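Local coordinates for VgrG protein (Vibrio cholerae, PDB 4E1C), which probably cross-links host actin covalently through its actin cross-linking domain, in a reaction that depends on ATP and magnesium, at residues Q174-V179 / L349-T354; I27-A32 / Y362-E367. All blocks are in the same frame, centred on the assembly; numbering follows the deposited sequence.

Contact 1 (Q174-V179 / L349-T354); sequences QATVGV and LFEFRT. With MG (magnesium ion), chain D; ADP (adenosine-5'-diphosphate), chain B; SO4 (sulfate ion), chain F.
Gln174 and Glu351, on antiparallel strands, both ligate one magnesium ion: Gln174 OE1 and Glu351 OE2 each lie 2.6 Å from the metal. Their amide and carboxylate planes are only 21° apart. Glu351 gets there as an almost straight chain, CG trans to the backbone N (chi1 179°) and extended beyond it, whereas Gln174 bends at chi2 and rests its CG against the carbonyl oxygen of Phe352. A second shell fixes the carboxylate. Arg353 NH1 forms a salt bridge to Glu351 OE2 at 2.7 Å, on the syn side but out of the carboxylate plane, so this oxygen serves metal and guanidinium together. The same arginine meets a sulfate ion, probably from the crystallisation liquor, edge-on, with NH2 2.8 Å from O2 of the sulfate, and its NE is held by Asn273. The other carboxylate oxygen, Glu351 OE1, receives a long bond from a water that also lies 2.7 Å from Thr176 OG1. Further along this face Leu349 presses CD2 against the adenine of ADP, 3.4 Å from its C5, while its CG packs on Gly178 CA. The backbone pairing beneath includes Val177 N to Phe350 O at 2.8 Å, the reciprocal bond from Phe350 N to Val177 O, and a bond from Phe352 N to Ala175 O. The opposite face is apolar: Val177 CG2 approaches Phe352 CE1 obliquely at 3.7 Å, and Val179 CG2 lies at the edge of the Phe350 ring. Strand 24-32 flanks strand 167-180, strand 277-279 pairs with strand 345-352, and helix 190-196 covers the phenylalanine face through Leu194 and Leu195; nucleotide and metal lie on the other face, with Leu349, Thr176 and Glu351.

Contact 2 (I27-A32 / Y362-E367); sequences IENELA and YLPKTE. With MG (magnesium ion), chain E; ADP (adenosine-5'-diphosphate), chain B.
Asn29 OD1 touches Pro364 CG at 3.4 Å and also accepts a hydrogen bond from Gln173 NE2. That same nitrogen donates to Pro364 O, so the amide of Gln173 bridges the two segments, which share no direct hydrogen bond. The other end of the Asn29 amide makes a weak bond, ND2 to Glu30 O, along its own strand. Next to this polar junction, Ile27 supplies most of the apolar contact. Its CG1 stands between the backbone N and the carbonyl carbon (chi1 64°), and an extended chi2 carries CD1 out to Pro364 CD at 3.7 Å and to Tyr362 O at the same distance. The CG2 branch, beside the backbone N, instead lies 3.9 Å from Leu363 CD2, the isoleucine and leucine side chains running antiparallel alongside one another. Met111 of helix 101-124 touches both Ile27 and Pro364, while Tyr362 OH bonds to Met98 O. Glu28, between the two inward residues, points to the other side of the strand. There its OE2 binds a magnesium ion at 2.4 Å, and CG lies 3.6 Å from O3' of ADP. The ribose hydroxyl O3' also makes a weak hydrogen bond of 3.0 Å to Ile27 O. As in any beta strand, successive side chains alternate; here Glu28 faces the metal and ADP of the nucleotide site, while Ile27 and Asn29 pack against the loop after strand 345-352, near the end of the modelled chain.

In the fold
The centres of contacts 1 and 2 are 15 Å apart, and the two meet where strands 167-180 and 24-32 run side by side: Gln174 O lies 3.0 Å from Glu28 N, a probable hydrogen bond. Thr176 OG1 lies 4.1 Å from Glu28 OE1, in packing contact between the same strands. In sequence, both segments of contact 1 fall between those of contact 2. Both border the same ADP, contact 1 against adenine and ribose, contact 2 beside the ribose. Contact 1 gives two ligands to one magnesium ion and contact 2 one to another, 5.2 Å from the first; the Glu28 side chain also comes within about 3 Å of the first ion. A shared two-metal nucleotide site is consistent with ATP-dependent chemistry.

Contact 1 (Q174-V179 / L349-T354)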
# COMPACT_ATOMS: atom_id res chain seq x y z
N GLN A 174 -2.79 -2.43 -7.95
CA GLN A 174 -1.49 -2.23 -7.28
C GLN A 174 -1.06 -3.53 -6.66
O GLN A 174 -1.88 -4.40 -6.38
CB GLN A 174 -1.54 -1.15 -6.19
CG GLN A 174 -1.41 0.27 -6.70
CD GLN A 174 -2.75 0.94 -6.76
OE1 GLN A 174 -3.36 1.27 -5.73
NE2 GLN A 174 -3.23 1.18 -7.98
N ALA A 175 0.25 -3.67 -6.43
CA ALA A 175 0.84 -4.80 -5.75
C ALA A 175 1.78 -4.22 -4.69
O ALA A 175 2.37 -3.18 -4.92
CB ALA A 175 1.62 -5.66 -6.73
N THR A 176 1.86 -4.88 -3.50
CA THR A 176 2.73 -4.48 -2.40
C THR A 176 3.65 -5.65 -2.09
O THR A 176 3.17 -6.75 -1.86
CB THR A 176 1.92 -3.98 -1.17
OG1 THR A 176 1.23 -2.78 -1.53
CG2 THR A 176 2.82 -3.66 0.03
N VAL A 177 4.96 -5.40 -2.07
CA VAL A 177 5.95 -6.44 -1.85
C VAL A 177 6.62 -6.17 -0.53
O VAL A 177 6.99 -5.03 -0.27
CB VAL A 177 6.94 -6.58 -3.06
CG1 VAL A 177 8.12 -7.50 -2.74
CG2 VAL A 177 6.21 -7.05 -4.33
N GLY A 178 6.80 -7.21 0.26
CA GLY A 178 7.47 -7.14 1.55
C GLY A 178 8.72 -7.99 1.53
O GLY A 178 8.65 -9.14 1.11
N VAL A 179 9.87 -7.41 1.90
CA VAL A 179 11.16 -8.12 1.93
C VAL A 179 11.85 -7.83 3.27
O VAL A 179 11.59 -6.80 3.88
CB VAL A 179 12.12 -7.73 0.74
CG1 VAL A 179 11.56 -8.19 -0.61
CG2 VAL A 179 12.44 -6.23 0.73
N LEU A 349 8.11 -2.78 3.32
CA LEU A 349 7.16 -2.93 2.23
C LEU A 349 7.18 -1.82 1.21
O LEU A 349 7.51 -0.67 1.51
CB LEU A 349 5.75 -3.09 2.83
CG LEU A 349 5.33 -4.52 3.21
CD1 LEU A 349 6.10 -5.05 4.42
CD2 LEU A 349 3.89 -4.54 3.56
N PHE A 350 6.79 -2.17 -0.01
CA PHE A 350 6.80 -1.26 -1.14
C PHE A 350 5.59 -1.49 -2.01
O PHE A 350 5.30 -2.63 -2.38
CB PHE A 350 8.09 -1.46 -1.96
CG PHE A 350 9.33 -1.27 -1.13
CD1 PHE A 350 9.91 -0.01 -0.98
CD2 PHE A 350 9.90 -2.35 -0.44
CE1 PHE A 350 11.03 0.17 -0.15
CE2 PHE A 350 11.00 -2.16 0.40
CZ PHE A 350 11.56 -0.91 0.54
N GLU A 351 4.91 -0.39 -2.38
CA GLU A 351 3.73 -0.42 -3.23
C GLU A 351 4.13 -0.05 -4.65
O GLU A 351 4.74 1.00 -4.88
CB GLU A 351 2.69 0.57 -2.69
CG GLU A 351 1.41 0.68 -3.49
CD GLU A 351 0.47 1.76 -2.99
OE1 GLU A 351 0.39 1.98 -1.76
OE2 GLU A 351 -0.21 2.39 -3.84
N PHE A 352 3.74 -0.89 -5.61
CA PHE A 352 3.97 -0.62 -7.02
C PHE A 352 2.71 0.13 -7.46
O PHE A 352 1.63 -0.46 -7.53
CB PHE A 352 4.19 -1.94 -7.81
CG PHE A 352 5.53 -2.57 -7.52
CD1 PHE A 352 5.74 -3.31 -6.36
CD2 PHE A 352 6.60 -2.41 -8.40
CE1 PHE A 352 7.00 -3.85 -6.07
CE2 PHE A 352 7.84 -2.99 -8.13
CZ PHE A 352 8.04 -3.70 -6.97
N ARG A 353 2.84 1.45 -7.69
CA ARG A 353 1.74 2.35 -8.10
C ARG A 353 1.08 1.90 -9.39
O ARG A 353 -0.15 2.00 -9.53
CB ARG A 353 2.23 3.81 -8.15
CG ARG A 353 2.76 4.31 -6.79
CD ARG A 353 1.64 4.42 -5.73
NE ARG A 353 0.71 5.50 -6.09
CZ ARG A 353 -0.47 5.73 -5.53
NH1 ARG A 353 -0.92 4.94 -4.57
NH2 ARG A 353 -1.21 6.76 -5.93
N THR A 354 1.89 1.37 -10.30
CA THR A 354 1.54 0.69 -11.54
C THR A 354 2.18 -0.70 -11.38
O THR A 354 3.35 -0.80 -11.00
CB THR A 354 2.08 1.46 -12.78
OG1 THR A 354 1.39 2.70 -12.87
CG2 THR A 354 1.89 0.70 -14.09
MG MG D . -2.67 1.75 -3.31
PB ADP B . -4.51 1.12 2.75
O1B ADP B . -3.39 1.78 3.45
O2B ADP B . -5.79 1.20 3.61
O3B ADP B . -4.76 1.79 1.39
PA ADP B . -3.49 -1.52 3.49
O1A ADP B . -2.63 -0.85 4.51
O2A ADP B . -4.63 -2.28 4.18
O3A ADP B . -4.12 -0.42 2.51
O5' ADP B . -2.60 -2.53 2.66
C5' ADP B . -2.24 -2.32 1.29
C4' ADP B . -1.58 -3.56 0.75
O4' ADP B . -0.55 -4.03 1.65
C3' ADP B . -2.48 -4.76 0.44
O3' ADP B . -2.24 -5.16 -0.90
C2' ADP B . -1.99 -5.82 1.43
O2' ADP B . -2.13 -7.18 1.03
C1' ADP B . -0.53 -5.43 1.51
N9 ADP B . 0.21 -6.03 2.62
C8 ADP B . -0.08 -5.97 3.96
N7 ADP B . 0.78 -6.61 4.70
C5 ADP B . 1.69 -7.13 3.81
C6 ADP B . 2.87 -7.89 3.97
N6 ADP B . 3.32 -8.30 5.16
N1 ADP B . 3.56 -8.23 2.86
C2 ADP B . 3.10 -7.84 1.67
N3 ADP B . 2.01 -7.13 1.39
C4 ADP B . 1.35 -6.80 2.51
S SO4 F . -4.17 6.67 -3.40
O1 SO4 F . -5.60 6.47 -3.49
O2 SO4 F . -3.67 7.07 -4.71
O3 SO4 F . -3.90 7.71 -2.41
O4 SO4 F . -3.54 5.42 -2.98
O HOH W 1 -2.29 1.27 -11.00
O HOH W 2 0.50 -0.76 0.05

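Contact 2 (I27-A32 / Y362-E367)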
# COMPACT_ATOMS: atom_id res chain seq x y z
N ILE A 27 -2.08 -7.60 -2.90
CA ILE A 27 -2.63 -6.91 -4.08
C ILE A 27 -3.82 -6.04 -3.68
O ILE A 27 -4.45 -6.29 -2.65
CB ILE A 27 -2.93 -7.85 -5.28
CG1 ILE A 27 -4.04 -8.89 -4.97
CG2 ILE A 27 -1.65 -8.49 -5.85
CD1 ILE A 27 -4.67 -9.61 -6.20
N GLU A 28 -4.11 -5.00 -4.48
CA GLU A 28 -5.24 -4.08 -4.33
C GLU A 28 -5.88 -4.00 -5.68
O GLU A 28 -5.17 -3.86 -6.68
CB GLU A 28 -4.79 -2.69 -3.88
CG GLU A 28 -4.34 -2.61 -2.43
CD GLU A 28 -3.56 -1.35 -2.12
OE1 GLU A 28 -2.40 -1.22 -2.59
OE2 GLU A 28 -4.11 -0.49 -1.40
N ASN A 29 -7.21 -4.14 -5.73
CA ASN A 29 -7.94 -4.11 -7.01
C ASN A 29 -9.25 -3.33 -6.91
O ASN A 29 -10.23 -3.80 -6.32
CB ASN A 29 -8.21 -5.54 -7.50
CG ASN A 29 -8.42 -5.68 -9.00
OD1 ASN A 29 -8.25 -6.76 -9.57
ND2 ASN A 29 -8.74 -4.60 -9.68
N GLU A 30 -9.25 -2.14 -7.50
CA GLU A 30 -10.42 -1.29 -7.52
C GLU A 30 -11.34 -1.76 -8.65
O GLU A 30 -10.88 -2.05 -9.75
CB GLU A 30 -10.01 0.17 -7.68
CG GLU A 30 -11.11 1.16 -7.35
CD GLU A 30 -10.81 2.60 -7.73
OE1 GLU A 30 -11.53 3.50 -7.24
OE2 GLU A 30 -9.86 2.82 -8.51
N LEU A 31 -12.62 -1.95 -8.32
CA LEU A 31 -13.59 -2.47 -9.28
C LEU A 31 -14.26 -1.37 -10.05
O LEU A 31 -14.43 -0.27 -9.53
CB LEU A 31 -14.65 -3.34 -8.56
CG LEU A 31 -14.14 -4.53 -7.73
CD1 LEU A 31 -15.25 -5.17 -6.99
CD2 LEU A 31 -13.37 -5.55 -8.59
N ALA A 32 -14.69 -1.68 -11.28
CA ALA A 32 -15.48 -0.77 -12.10
C ALA A 32 -16.85 -1.41 -12.24
O ALA A 32 -16.96 -2.64 -12.29
CB ALA A 32 -14.84 -0.60 -13.48
N TYR A 362 0.50 -11.96 -10.71
CA TYR A 362 -0.09 -11.93 -9.36
C TYR A 362 -1.48 -11.29 -9.35
O TYR A 362 -2.18 -11.38 -8.35
CB TYR A 362 0.82 -11.14 -8.39
CG TYR A 362 2.12 -11.86 -8.08
CD1 TYR A 362 3.26 -11.64 -8.84
CD2 TYR A 362 2.19 -12.79 -7.04
CE1 TYR A 362 4.46 -12.31 -8.57
CE2 TYR A 362 3.37 -13.49 -6.78
CZ TYR A 362 4.50 -13.24 -7.54
OH TYR A 362 5.66 -13.92 -7.26
N LEU A 363 -1.85 -10.61 -10.45
CA LEU A 363 -3.11 -9.88 -10.54
C LEU A 363 -4.19 -10.62 -11.30
O LEU A 363 -3.89 -11.27 -12.31
CB LEU A 363 -2.86 -8.47 -11.15
CG LEU A 363 -2.33 -7.32 -10.23
CD1 LEU A 363 -3.32 -6.95 -9.13
CD2 LEU A 363 -0.97 -7.64 -9.62
N PRO A 364 -5.47 -10.56 -10.84
CA PRO A 364 -6.55 -11.20 -11.61
C PRO A 364 -6.87 -10.37 -12.85
O PRO A 364 -6.76 -9.14 -12.83
CB PRO A 364 -7.72 -11.22 -10.62
CG PRO A 364 -7.46 -10.03 -9.71
CD PRO A 364 -5.98 -9.84 -9.65
N LYS A 365 -7.27 -11.04 -13.94
CA LYS A 365 -7.63 -10.34 -15.18
C LYS A 365 -9.01 -10.78 -15.65
O LYS A 365 -9.26 -11.97 -15.77
CB LYS A 365 -6.59 -10.59 -16.31
CG LYS A 365 -5.15 -10.11 -16.03
CD LYS A 365 -5.06 -8.65 -15.53
CE LYS A 365 -3.66 -8.07 -15.48
NZ LYS A 365 -2.62 -9.05 -15.05
N THR A 366 -9.92 -9.81 -15.91
CA THR A 366 -11.27 -10.10 -16.43
C THR A 366 -11.13 -10.72 -17.83
O THR A 366 -11.75 -11.75 -18.11
CB THR A 366 -12.13 -8.82 -16.48
OG1 THR A 366 -12.15 -8.20 -15.19
CG2 THR A 366 -13.58 -9.10 -16.94
N GLU A 367 -10.28 -10.11 -18.66
CA GLU A 367 -10.00 -10.57 -20.02
C GLU A 367 -9.03 -11.73 -20.09
O GLU A 367 -9.43 -12.88 -19.93
MG MG E . -5.91 -0.23 0.23
PB ADP B . -4.51 1.12 2.75
O1B ADP B . -3.39 1.78 3.45
O2B ADP B . -5.79 1.20 3.61
O3B ADP B . -4.76 1.79 1.39
PA ADP B . -3.49 -1.52 3.49
O1A ADP B . -2.63 -0.85 4.51
O2A ADP B . -4.63 -2.28 4.18
O3A ADP B . -4.12 -0.42 2.51
O5' ADP B . -2.60 -2.53 2.66
C5' ADP B . -2.24 -2.32 1.29
C4' ADP B . -1.58 -3.56 0.75
O4' ADP B . -0.55 -4.03 1.65
C3' ADP B . -2.48 -4.76 0.44
O3' ADP B . -2.24 -5.16 -0.90
C2' ADP B . -1.99 -5.82 1.43
O2' ADP B . -2.13 -7.18 1.03
C1' ADP B . -0.53 -5.43 1.51
N9 ADP B . 0.21 -6.03 2.62
C8 ADP B . -0.08 -5.97 3.96
N7 ADP B . 0.78 -6.61 4.70
C5 ADP B . 1.69 -7.13 3.81
C6 ADP B . 2.87 -7.89 3.97
N6 ADP B . 3.32 -8.30 5.16
N1 ADP B . 3.56 -8.23 2.86
C2 ADP B . 3.10 -7.84 1.67
N3 ADP B . 2.01 -7.13 1.39
C4 ADP B . 1.35 -6.80 2.51